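Local coordinates for protein acetylserotonin O-methyltransferase (Homo sapiens, PDB 4A6D) that catalyses the transfer of a methyl group from S-adenosyl-L-methionine to N-acetylserotonin, the step that yields melatonin, at residues A[34-39]-A[47-52]; A[66-71]-A[82-87]; A[94-97]-A[102-105]; A[118-123]-A[299-304]. All blocks are in the same frame, centred on the assembly; numbering follows the deposited sequence. Where two conformers were deposited one is given.

Contact 1 of 4, residues A[34-39]-A[47-52]; sequences FDLLAE and AAVAAG
Leu36 reaches across from helix 33-39 and spreads its two methyl groups over the backbone of helix 46-53, one methyl for each of two places on that helix. CD2 settles against Val49, 3.8 Å from its CA, and also lies near the carbonyl oxygen of Ala48. CD1 turns to the next helical turn, coming within 3.8 Å of Gly52 CA. With CG anti to the backbone N (chi1 -173°), the branch stands out from its own helix and can straddle this surface. Gly52 has no side chain, so the leucine methyl rests directly on its main chain. The two helices belong to a winged-helix fold, the dimerisation domain of this O-methyltransferase family. Their short segments run at 118° to each other with axes 10.4 Å apart at the closest, a spacing bridged chiefly by this one leucine. Val49 meets it more lightly side chain to side chain, CG1 lying 4.4 Å from Leu36 CD2, and the valine also packs on Thr60 and Leu64 of helix 57-69. Leu44, in the loop between the two helices, touches both Leu36 and Val49. On another face of helix 33-39, Phe34 packs on Leu73.

Contact 2 of 4, residues A[66-71]-A[82-87]; sequences ICVSLK and AFYRNT
Val68 and Tyr84 make the tight end of this contact, where helix 57-69 faces strand 81-86. The valine comes to the ring from its edge, with CG2 in the ring plane and 3.6 Å from Tyr84 CD2; CE2 is equally near, so the methyl faces the edge at the bond joining the two carbons. The side chains cross at about a right angle. Both rotations serve the meeting: Val68 CG2 stands beside its backbone N, anti to the carbonyl carbon, and Tyr84 CG does likewise (chi1 -56°). Beyond the ring, the phenol OH is hydrogen-bonded to Asp65 OD1, one turn back on the same helix, so the tyrosine is held at its tip as well as along its edge. Arg291 of the second subunit also packs against Val68.

The other end is looser and more open. Lys71, exposed and at positive phi, ends the helix in a Schellman motif, and its long side chain leads away from the strand. What meets Thr87 is its carbonyl group: Lys71 O lies 3.6 Å from Thr87 CG2, a van der Waals contact. Thr87 OG1 instead bonds to Leu72 O, while the residue serves as N-cap of the helix that follows, with a bound sulfate close by. Tyr15 of the second subunit bonds through its OH to Leu70 O. A helix leading into a two-stranded antiparallel wing that folds back over it is the signature of the winged helix-turn-helix, here put to use in a dimerisation domain.

Contact 3 of 4, residues A[94-97]-A[102-105]; sequences LTTV and QCSM
Cys103 and Leu94 bury the most surface here, and they meet through a sulfur and a carbonyl group. Cys103 SG lies 3.1 Å from Leu94 O, a close approach, and 3.5 Å from Leu94 C. It sits over the flat face of the carbonyl group, at about 99° to the C=O bond. CB, SG and the oxygen are almost in line, with an angle of about 167° at the sulfur, whereas a thiol hydrogen leaves sulfur at roughly a right angle to the CB-SG bond. The geometry thus supports neither a thiol hydrogen bond nor an interaction with an in-plane lone pair of the oxygen. Leu94 contributes its main chain: its CB points away from Cys103, and its side chain packs instead on Phe34, on Leu25 of helix 7-31 and on Leu12 of the second subunit. Gln102 comes third in buried surface, and Thr96 is a lighter neighbour at the edge, its OG1 hydrogen-bonded to Asp35 OD2. The contact closes the short connection between helix 88-94 and helix 103-117. Gln102, the N-cap residue of the latter, sends NE2 to the carbonyls of Thr100 and Glu162, while its side chain rests on helix 164-173; Ser104 and Met105 pack against helix 150-161.

Contact 4 of 4, residues A[118-123]-A[299-304]; sequences GHLADA and YSLNML
Helix 294-305, which carries the substrate-binding residue Asn302, packs here against helix 120-126 in the methyltransferase domain, whose core is a Rossmann-like sheet. The side-chain meeting is apolar, and it is made on a face away from the substrate residue, since the CB of Asn302 points away from helix 120-126. Leu120 and Leu301 cross at about a right angle. Leu120 CD1 is directed into the fork of the other leucine, 3.7 Å from Leu301 CG and 3.8 Å from Leu301 CD2. In both residues CG is anti to the backbone N (chi1 179° for Leu120, -170° for Leu301), which carries the branched ends into the gap between the helices although neither CB is aimed straight across. Asn302 OD1 is bonded to Gln306 NE2, another substrate-binding residue, and to Trp117 NE1, just ahead of residues 118-123, so the two chain regions are joined by a polar tie as well. The second subunit adds to the packing, its Gln23 against Leu120 and its Ile66 against Leu301. One turn further along both helices, Ala123 brings its backbone to a leucine, its O lying 3.7 Å from Leu304 CD2.

Contacts 1 and 2 belong to the winged-helix domain and are both only partly buried; contacts 3 and 4 are buried. The first three form a connected group, in which Phe34 and Asp35 of helix 33-39 reach both neighbours of contact 1; Asn86 ND2 of contact 2 hydrogen-bonds to Phe34 O. Contact 4 stands apart in the methyltransferase domain, its nearest atoms about 6 Å from contact 3, whose helix 103-117 is followed directly in the chain by helix 120-126. The partly buried pair rest mainly on one aliphatic side chain against backbone or ring edge, whereas the buried ones set sulfur on a carbonyl (contact 3) or leucine on leucine and carbonyl (contact 4). Contacts 2, 3 and 4 also touch the second subunit; contact 1 does not.

Contact 1 of 4, residues A[34-39]-A[47-52]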
loop_
_atom_site.group_PDB
_atom_site.type_symbol
_atom_site.label_atom_id
_atom_site.label_comp_id
_atom_site.label_asym_id
_atom_site.label_seq_id
_atom_site.Cartn_x
_atom_site.Cartn_y
_atom_site.Cartn_z
ATOM N N PHE A 34 -11.871 15.856 -3.961
ATOM C CA PHE A 34 -11.871 16.203 -5.386
ATOM C C PHE A 34 -13.210 16.734 -5.889
ATOM O O PHE A 34 -13.208 17.695 -6.657
ATOM C CB PHE A 34 -11.349 15.031 -6.233
ATOM C CG PHE A 34 -10.064 14.447 -5.682
ATOM C CD1 PHE A 34 -8.889 15.196 -5.666
ATOM C CD2 PHE A 34 -10.039 13.167 -5.141
ATOM C CE1 PHE A 34 -7.712 14.672 -5.126
ATOM C CE2 PHE A 34 -8.856 12.633 -4.625
ATOM C CZ PHE A 34 -7.703 13.394 -4.609
ATOM N N ASP A 35 -14.342 16.158 -5.412
ATOM C CA ASP A 35 -15.695 16.608 -5.765
ATOM C C ASP A 35 -15.956 18.022 -5.228
ATOM O O ASP A 35 -16.399 18.884 -5.989
ATOM C CB ASP A 35 -16.768 15.627 -5.253
ATOM C CG ASP A 35 -16.884 14.334 -6.037
ATOM O OD1 ASP A 35 -16.771 14.379 -7.288
ATOM O OD2 ASP A 35 -17.171 13.290 -5.412
ATOM N N LEU A 36 -15.645 18.257 -3.935
ATOM C CA LEU A 36 -15.787 19.544 -3.250
ATOM C C LEU A 36 -14.981 20.640 -3.958
ATOM O O LEU A 36 -15.471 21.767 -4.076
ATOM C CB LEU A 36 -15.318 19.413 -1.789
ATOM C CG LEU A 36 -15.550 20.625 -0.882
ATOM C CD1 LEU A 36 -16.977 20.644 -0.358
ATOM C CD2 LEU A 36 -14.581 20.625 0.275
ATOM N N LEU A 37 -13.749 20.300 -4.421
ATOM C CA LEU A 37 -12.854 21.207 -5.145
ATOM C C LEU A 37 -13.368 21.526 -6.545
ATOM O O LEU A 37 -13.134 22.632 -7.026
ATOM C CB LEU A 37 -11.409 20.670 -5.213
ATOM C CG LEU A 37 -10.565 20.756 -3.932
ATOM C CD1 LEU A 37 -9.313 19.926 -4.057
ATOM C CD2 LEU A 37 -10.201 22.187 -3.595
ATOM N N ALA A 38 -14.061 20.570 -7.191
ATOM C CA ALA A 38 -14.648 20.723 -8.529
ATOM C C ALA A 38 -15.981 21.492 -8.485
ATOM O O ALA A 38 -16.355 22.118 -9.480
ATOM C CB ALA A 38 -14.850 19.359 -9.172
ATOM N N GLU A 39 -16.682 21.444 -7.328
ATOM C CA GLU A 39 -17.968 22.106 -7.088
ATOM C C GLU A 39 -17.810 23.532 -6.569
ATOM O O GLU A 39 -18.754 24.318 -6.645
ATOM C CB GLU A 39 -18.835 21.275 -6.129
ATOM C CG GLU A 39 -19.496 20.088 -6.808
ATOM C CD GLU A 39 -20.357 19.213 -5.918
ATOM O OE1 GLU A 39 -19.789 18.439 -5.114
ATOM O OE2 GLU A 39 -21.601 19.281 -6.047
ATOM N N ALA A 47 -9.204 25.069 5.980
ATOM C CA ALA A 47 -10.422 25.277 6.764
ATOM C C ALA A 47 -11.700 25.116 5.947
ATOM O O ALA A 47 -12.694 24.659 6.499
ATOM C CB ALA A 47 -10.391 26.633 7.437
ATOM N N ALA A 48 -11.675 25.468 4.644
ATOM C CA ALA A 48 -12.835 25.328 3.751
ATOM C C ALA A 48 -13.010 23.872 3.298
ATOM O O ALA A 48 -14.150 23.427 3.093
ATOM C CB ALA A 48 -12.700 26.250 2.546
ATOM N N VAL A 49 -11.882 23.131 3.136
ATOM C CA VAL A 49 -11.898 21.713 2.753
ATOM C C VAL A 49 -12.364 20.912 3.974
ATOM O O VAL A 49 -13.368 20.218 3.876
ATOM C CB VAL A 49 -10.544 21.201 2.180
ATOM C CG1 VAL A 49 -10.593 19.704 1.898
ATOM C CG2 VAL A 49 -10.157 21.956 0.916
ATOM N N ALA A 50 -11.674 21.084 5.140
ATOM C CA ALA A 50 -11.983 20.426 6.420
ATOM C C ALA A 50 -13.463 20.534 6.798
ATOM O O ALA A 50 -14.039 19.549 7.261
ATOM C CB ALA A 50 -11.118 20.992 7.532
ATOM N N ALA A 51 -14.073 21.716 6.572
ATOM C CA ALA A 51 -15.484 21.979 6.834
ATOM C C ALA A 51 -16.393 21.236 5.831
ATOM O O ALA A 51 -17.400 20.665 6.244
ATOM C CB ALA A 51 -15.759 23.476 6.796
ATOM N N GLY A 52 -16.011 21.238 4.549
ATOM C CA GLY A 52 -16.752 20.603 3.456
ATOM C C GLY A 52 -16.752 19.085 3.447
ATOM O O GLY A 52 -17.708 18.471 2.960
#

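Contact 2 of 4, residues A[66-71]-A[82-87]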
loop_
_atom_site.group_PDB
_atom_site.type_symbol
_atom_site.label_atom_id
_atom_site.label_comp_id
_atom_site.label_asym_id
_atom_site.label_seq_id
_atom_site.Cartn_x
_atom_site.Cartn_y
_atom_site.Cartn_z
ATOM N N ILE A 66 -0.039 16.004 1.258
ATOM C CA ILE A 66 0.468 14.771 0.646
ATOM C C ILE A 66 -0.030 14.696 -0.822
ATOM O O ILE A 66 0.773 14.407 -1.704
ATOM C CB ILE A 66 0.139 13.514 1.485
ATOM C CG1 ILE A 66 0.893 13.574 2.825
ATOM C CG2 ILE A 66 0.473 12.218 0.728
ATOM C CD1 ILE A 66 0.297 12.873 3.956
ATOM N N CYS A 67 -1.312 15.050 -1.078
ATOM C CA CYS A 67 -1.926 15.048 -2.419
ATOM C C CYS A 67 -1.172 15.970 -3.385
ATOM O O CYS A 67 -0.989 15.604 -4.549
ATOM C CB CYS A 67 -3.412 15.394 -2.348
ATOM S SG CYS A 67 -4.466 14.038 -1.755
ATOM N N VAL A 68 -0.700 17.139 -2.884
ATOM C CA VAL A 68 0.086 18.108 -3.651
ATOM C C VAL A 68 1.441 17.478 -4.044
ATOM O O VAL A 68 1.775 17.482 -5.228
ATOM C CB VAL A 68 0.255 19.461 -2.922
ATOM C CG1 VAL A 68 1.112 20.415 -3.743
ATOM C CG2 VAL A 68 -1.098 20.092 -2.614
ATOM N N SER A 69 2.176 16.884 -3.068
ATOM C CA SER A 69 3.449 16.179 -3.291
ATOM C C SER A 69 3.296 15.007 -4.280
ATOM O O SER A 69 4.212 14.748 -5.070
ATOM C CB SER A 69 4.011 15.666 -1.969
ATOM O OG SER A 69 4.368 16.745 -1.123
ATOM N N LEU A 70 2.144 14.304 -4.229
ATOM C CA LEU A 70 1.827 13.176 -5.116
ATOM C C LEU A 70 1.375 13.639 -6.506
ATOM O O LEU A 70 1.198 12.804 -7.381
ATOM C CB LEU A 70 0.726 12.263 -4.501
ATOM C CG LEU A 70 1.100 11.403 -3.280
ATOM C CD1 LEU A 70 -0.097 10.597 -2.801
ATOM C CD2 LEU A 70 2.288 10.473 -3.571
ATOM N N LYS A 71 1.176 14.948 -6.715
ATOM C CA LYS A 71 0.706 15.521 -8.002
ATOM C C LYS A 71 -0.762 15.219 -8.288
ATOM O O LYS A 71 -1.197 15.248 -9.451
ATOM C CB LYS A 71 1.627 15.222 -9.217
ATOM C CG LYS A 71 3.026 15.854 -9.124
ATOM C CD LYS A 71 4.132 14.821 -8.792
ATOM C CE LYS A 71 4.453 13.847 -9.925
ATOM N NZ LYS A 71 5.205 12.646 -9.451
ATOM N N ALA A 82 -2.553 28.932 1.944
ATOM C CA ALA A 82 -2.435 27.995 0.818
ATOM C C ALA A 82 -3.835 27.736 0.310
ATOM O O ALA A 82 -4.763 27.605 1.112
ATOM C CB ALA A 82 -1.825 26.677 1.280
ATOM N N PHE A 83 -3.978 27.680 -1.023
ATOM C CA PHE A 83 -5.220 27.397 -1.739
ATOM C C PHE A 83 -5.003 26.241 -2.700
ATOM O O PHE A 83 -4.097 26.275 -3.536
ATOM C CB PHE A 83 -5.762 28.646 -2.446
ATOM C CG PHE A 83 -6.321 29.658 -1.477
ATOM C CD1 PHE A 83 -7.638 29.575 -1.044
ATOM C CD2 PHE A 83 -5.523 30.679 -0.976
ATOM C CE1 PHE A 83 -8.149 30.499 -0.130
ATOM C CE2 PHE A 83 -6.036 31.602 -0.060
ATOM C CZ PHE A 83 -7.352 31.513 0.343
ATOM N N TYR A 84 -5.819 25.200 -2.545
ATOM C CA TYR A 84 -5.727 23.961 -3.305
ATOM C C TYR A 84 -6.694 23.924 -4.443
ATOM O O TYR A 84 -7.798 24.451 -4.333
ATOM C CB TYR A 84 -5.946 22.763 -2.376
ATOM C CG TYR A 84 -4.992 22.756 -1.202
ATOM C CD1 TYR A 84 -5.298 23.436 -0.022
ATOM C CD2 TYR A 84 -3.750 22.136 -1.293
ATOM C CE1 TYR A 84 -4.388 23.505 1.034
ATOM C CE2 TYR A 84 -2.838 22.185 -0.236
ATOM C CZ TYR A 84 -3.161 22.874 0.922
ATOM O OH TYR A 84 -2.293 22.856 1.973
ATOM N N ARG A 85 -6.277 23.300 -5.545
ATOM C CA ARG A 85 -7.091 23.143 -6.740
ATOM C C ARG A 85 -6.808 21.772 -7.360
ATOM O O ARG A 85 -5.763 21.181 -7.078
ATOM C CB ARG A 85 -6.848 24.314 -7.724
ATOM C CG ARG A 85 -5.659 24.162 -8.670
ATOM C CD ARG A 85 -5.349 25.459 -9.394
ATOM N NE ARG A 85 -3.905 25.694 -9.501
ATOM C CZ ARG A 85 -3.134 26.165 -8.522
ATOM N NH1 ARG A 85 -3.655 26.445 -7.329
ATOM N NH2 ARG A 85 -1.834 26.343 -8.718
ATOM N N ASN A 86 -7.737 21.264 -8.182
ATOM C CA ASN A 86 -7.581 19.981 -8.862
ATOM C C ASN A 86 -6.562 20.081 -10.002
ATOM O O ASN A 86 -6.297 21.175 -10.529
ATOM C CB ASN A 86 -8.927 19.490 -9.414
ATOM C CG ASN A 86 -9.807 18.741 -8.442
ATOM O OD1 ASN A 86 -9.370 17.837 -7.722
ATOM N ND2 ASN A 86 -11.098 19.041 -8.470
ATOM N N THR A 87 -5.990 18.926 -10.363
ATOM C CA THR A 87 -5.063 18.749 -11.484
ATOM C C THR A 87 -5.879 18.212 -12.675
ATOM O O THR A 87 -7.103 18.060 -12.567
ATOM C CB THR A 87 -3.991 17.714 -11.113
ATOM O OG1 THR A 87 -4.632 16.544 -10.590
ATOM C CG2 THR A 87 -2.948 18.256 -10.160
#

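Contact 3 of 4, residues A[94-97]-A[102-105]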
loop_
_atom_site.group_PDB
_atom_site.type_symbol
_atom_site.label_atom_id
_atom_site.label_comp_id
_atom_site.label_asym_id
_atom_site.label_seq_id
_atom_site.Cartn_x
_atom_site.Cartn_y
_atom_site.Cartn_z
ATOM N N LEU A 94 -10.858 11.477 -10.784
ATOM C CA LEU A 94 -11.223 11.500 -9.372
ATOM C C LEU A 94 -12.461 12.328 -9.009
ATOM O O LEU A 94 -12.792 12.413 -7.826
ATOM C CB LEU A 94 -9.984 11.901 -8.510
ATOM C CG LEU A 94 -8.705 11.063 -8.716
ATOM C CD1 LEU A 94 -7.523 11.652 -7.964
ATOM C CD2 LEU A 94 -8.904 9.647 -8.255
ATOM N N THR A 95 -13.147 12.929 -10.001
ATOM C CA THR A 95 -14.405 13.664 -9.772
ATOM C C THR A 95 -15.564 12.787 -10.256
ATOM O O THR A 95 -15.447 12.132 -11.298
ATOM C CB THR A 95 -14.413 15.087 -10.383
ATOM O OG1 THR A 95 -14.491 15.024 -11.808
ATOM C CG2 THR A 95 -13.226 15.961 -9.915
ATOM N N THR A 96 -16.660 12.745 -9.479
ATOM C CA THR A 96 -17.858 11.944 -9.752
ATOM C C THR A 96 -18.506 12.268 -11.120
ATOM O O THR A 96 -18.943 11.347 -11.818
ATOM C CB THR A 96 -18.797 11.986 -8.531
ATOM O OG1 THR A 96 -18.050 11.614 -7.372
ATOM C CG2 THR A 96 -19.987 11.059 -8.660
ATOM N N VAL A 97 -18.523 13.556 -11.516
ATOM C CA VAL A 97 -19.098 14.006 -12.795
ATOM C C VAL A 97 -18.315 13.547 -14.025
ATOM O O VAL A 97 -18.925 13.375 -15.082
ATOM C CB VAL A 97 -19.428 15.523 -12.876
ATOM C CG1 VAL A 97 -20.597 15.891 -11.966
ATOM C CG2 VAL A 97 -18.202 16.392 -12.600
ATOM N N GLN A 102 -12.633 7.227 -11.713
ATOM C CA GLN A 102 -12.139 5.950 -11.197
ATOM C C GLN A 102 -12.418 5.779 -9.712
ATOM O O GLN A 102 -12.030 4.769 -9.124
ATOM C CB GLN A 102 -10.663 5.718 -11.580
ATOM C CG GLN A 102 -10.402 5.645 -13.102
ATOM C CD GLN A 102 -11.138 4.528 -13.819
ATOM O OE1 GLN A 102 -11.039 3.335 -13.470
ATOM N NE2 GLN A 102 -11.878 4.892 -14.860
ATOM N N CYS A 103 -13.191 6.734 -9.146
ATOM C CA CYS A 103 -13.647 6.876 -7.753
ATOM C C CYS A 103 -14.091 5.617 -7.056
ATOM O O CYS A 103 -13.541 5.281 -6.007
ATOM C CB CYS A 103 -14.747 7.924 -7.671
ATOM S SG CYS A 103 -14.150 9.610 -7.507
ATOM N N SER A 104 -15.175 4.995 -7.573
ATOM C CA SER A 104 -15.824 3.810 -7.012
ATOM C C SER A 104 -14.918 2.593 -6.923
ATOM O O SER A 104 -15.048 1.829 -5.971
ATOM C CB SER A 104 -17.147 3.532 -7.711
ATOM O OG SER A 104 -18.050 4.586 -7.411
ATOM N N MET A 105 -13.991 2.439 -7.886
ATOM C CA MET A 105 -13.021 1.346 -7.889
ATOM C C MET A 105 -11.995 1.593 -6.786
ATOM O O MET A 105 -11.668 0.663 -6.047
ATOM C CB MET A 105 -12.343 1.194 -9.269
ATOM C CG MET A 105 -11.410 -0.012 -9.365
ATOM S SD MET A 105 -12.256 -1.582 -9.070
ATOM C CE MET A 105 -10.927 -2.574 -8.470
#

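Contact 4 of 4, residues A[118-123]-A[299-304]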
loop_
_atom_site.group_PDB
_atom_site.type_symbol
_atom_site.label_atom_id
_atom_site.label_comp_id
_atom_site.label_asym_id
_atom_site.label_seq_id
_atom_site.Cartn_x
_atom_site.Cartn_y
_atom_site.Cartn_z
ATOM N N GLY A 118 -3.875 -7.814 3.604
ATOM C CA GLY A 118 -3.190 -7.951 4.884
ATOM C C GLY A 118 -2.924 -9.419 5.187
ATOM O O GLY A 118 -1.958 -9.765 5.869
ATOM N N HIS A 119 -3.762 -10.297 4.619
ATOM C CA HIS A 119 -3.655 -11.749 4.749
ATOM C C HIS A 119 -2.909 -12.380 3.548
ATOM O O HIS A 119 -3.093 -13.570 3.296
ATOM C CB HIS A 119 -5.055 -12.383 4.928
ATOM C CG HIS A 119 -5.832 -11.794 6.057
ATOM N ND1 HIS A 119 -5.605 -12.178 7.361
ATOM C CD2 HIS A 119 -6.794 -10.845 6.041
ATOM C CE1 HIS A 119 -6.428 -11.451 8.100
ATOM N NE2 HIS A 119 -7.169 -10.639 7.350
ATOM N N LEU A 120 -2.027 -11.605 2.862
ATOM C CA LEU A 120 -1.258 -12.056 1.688
ATOM C C LEU A 120 -0.381 -13.273 1.971
ATOM O O LEU A 120 -0.393 -14.222 1.178
ATOM C CB LEU A 120 -0.416 -10.928 1.035
ATOM C CG LEU A 120 0.425 -11.352 -0.185
ATOM C CD1 LEU A 120 -0.455 -11.865 -1.327
ATOM C CD2 LEU A 120 1.279 -10.253 -0.677
ATOM N N ALA A 121 0.373 -13.235 3.078
ATOM C CA ALA A 121 1.287 -14.300 3.482
ATOM C C ALA A 121 0.574 -15.646 3.619
ATOM O O ALA A 121 1.123 -16.656 3.178
ATOM C CB ALA A 121 2.010 -13.928 4.769
ATOM N N ASP A 122 -0.676 -15.649 4.134
ATOM C CA ASP A 122 -1.454 -16.876 4.268
ATOM C C ASP A 122 -2.058 -17.326 2.963
ATOM O O ASP A 122 -2.155 -18.530 2.744
ATOM C CB ASP A 122 -2.512 -16.767 5.365
ATOM C CG ASP A 122 -1.969 -16.569 6.762
ATOM O OD1 ASP A 122 -0.775 -16.918 7.003
ATOM O OD2 ASP A 122 -2.719 -16.052 7.614
ATOM N N ALA A 123 -2.475 -16.378 2.091
ATOM C CA ALA A 123 -3.020 -16.690 0.756
ATOM C C ALA A 123 -1.912 -17.327 -0.082
ATOM O O ALA A 123 -2.161 -18.286 -0.780
ATOM C CB ALA A 123 -3.554 -15.439 0.086
ATOM N N TYR A 299 -2.277 -8.204 -10.227
ATOM C CA TYR A 299 -3.648 -8.644 -10.505
ATOM C C TYR A 299 -3.793 -10.156 -10.397
ATOM O O TYR A 299 -4.829 -10.615 -9.911
ATOM C CB TYR A 299 -4.096 -8.189 -11.903
ATOM C CG TYR A 299 -4.570 -6.750 -12.001
ATOM C CD1 TYR A 299 -4.145 -5.782 -11.079
ATOM C CD2 TYR A 299 -5.421 -6.346 -13.029
ATOM C CE1 TYR A 299 -4.580 -4.459 -11.166
ATOM C CE2 TYR A 299 -5.841 -5.020 -13.141
ATOM C CZ TYR A 299 -5.407 -4.078 -12.214
ATOM O OH TYR A 299 -5.810 -2.773 -12.335
ATOM N N SER A 300 -2.769 -10.938 -10.826
ATOM C CA SER A 300 -2.867 -12.405 -10.700
ATOM C C SER A 300 -2.800 -12.805 -9.224
ATOM O O SER A 300 -3.525 -13.699 -8.792
ATOM C CB SER A 300 -1.798 -13.119 -11.524
ATOM O OG SER A 300 -2.109 -14.498 -11.658
ATOM N N LEU A 301 -1.960 -12.096 -8.450
ATOM C CA LEU A 301 -1.813 -12.296 -7.016
ATOM C C LEU A 301 -3.078 -11.839 -6.289
ATOM O O LEU A 301 -3.531 -12.538 -5.381
ATOM C CB LEU A 301 -0.548 -11.625 -6.497
ATOM C CG LEU A 301 -0.131 -11.950 -5.048
ATOM C CD1 LEU A 301 -0.067 -13.462 -4.769
ATOM C CD2 LEU A 301 1.164 -11.286 -4.719
ATOM N N ASN A 302 -3.713 -10.748 -6.766
ATOM C CA ASN A 302 -5.001 -10.299 -6.250
ATOM C C ASN A 302 -6.116 -11.364 -6.490
ATOM O O ASN A 302 -7.077 -11.421 -5.726
ATOM C CB ASN A 302 -5.416 -8.969 -6.878
ATOM C CG ASN A 302 -6.729 -8.475 -6.297
ATOM O OD1 ASN A 302 -6.879 -8.301 -5.080
ATOM N ND2 ASN A 302 -7.754 -8.397 -7.115
ATOM N N MET A 303 -6.002 -12.188 -7.556
ATOM C CA MET A 303 -6.973 -13.254 -7.840
ATOM C C MET A 303 -6.755 -14.407 -6.855
ATOM O O MET A 303 -7.717 -15.060 -6.469
ATOM C CB MET A 303 -6.902 -13.740 -9.306
ATOM C CG MET A 303 -7.342 -12.705 -10.343
ATOM S SD MET A 303 -9.095 -12.213 -10.296
ATOM C CE MET A 303 -8.981 -10.704 -9.377
ATOM N N LEU A 304 -5.502 -14.670 -6.473
ATOM C CA LEU A 304 -5.170 -15.706 -5.505
ATOM C C LEU A 304 -5.742 -15.309 -4.132
ATOM O O LEU A 304 -6.401 -16.121 -3.487
ATOM C CB LEU A 304 -3.640 -15.940 -5.413
ATOM C CG LEU A 304 -3.169 -16.862 -4.268
ATOM C CD1 LEU A 304 -3.645 -18.310 -4.481
ATOM C CD2 LEU A 304 -1.683 -16.829 -4.116
#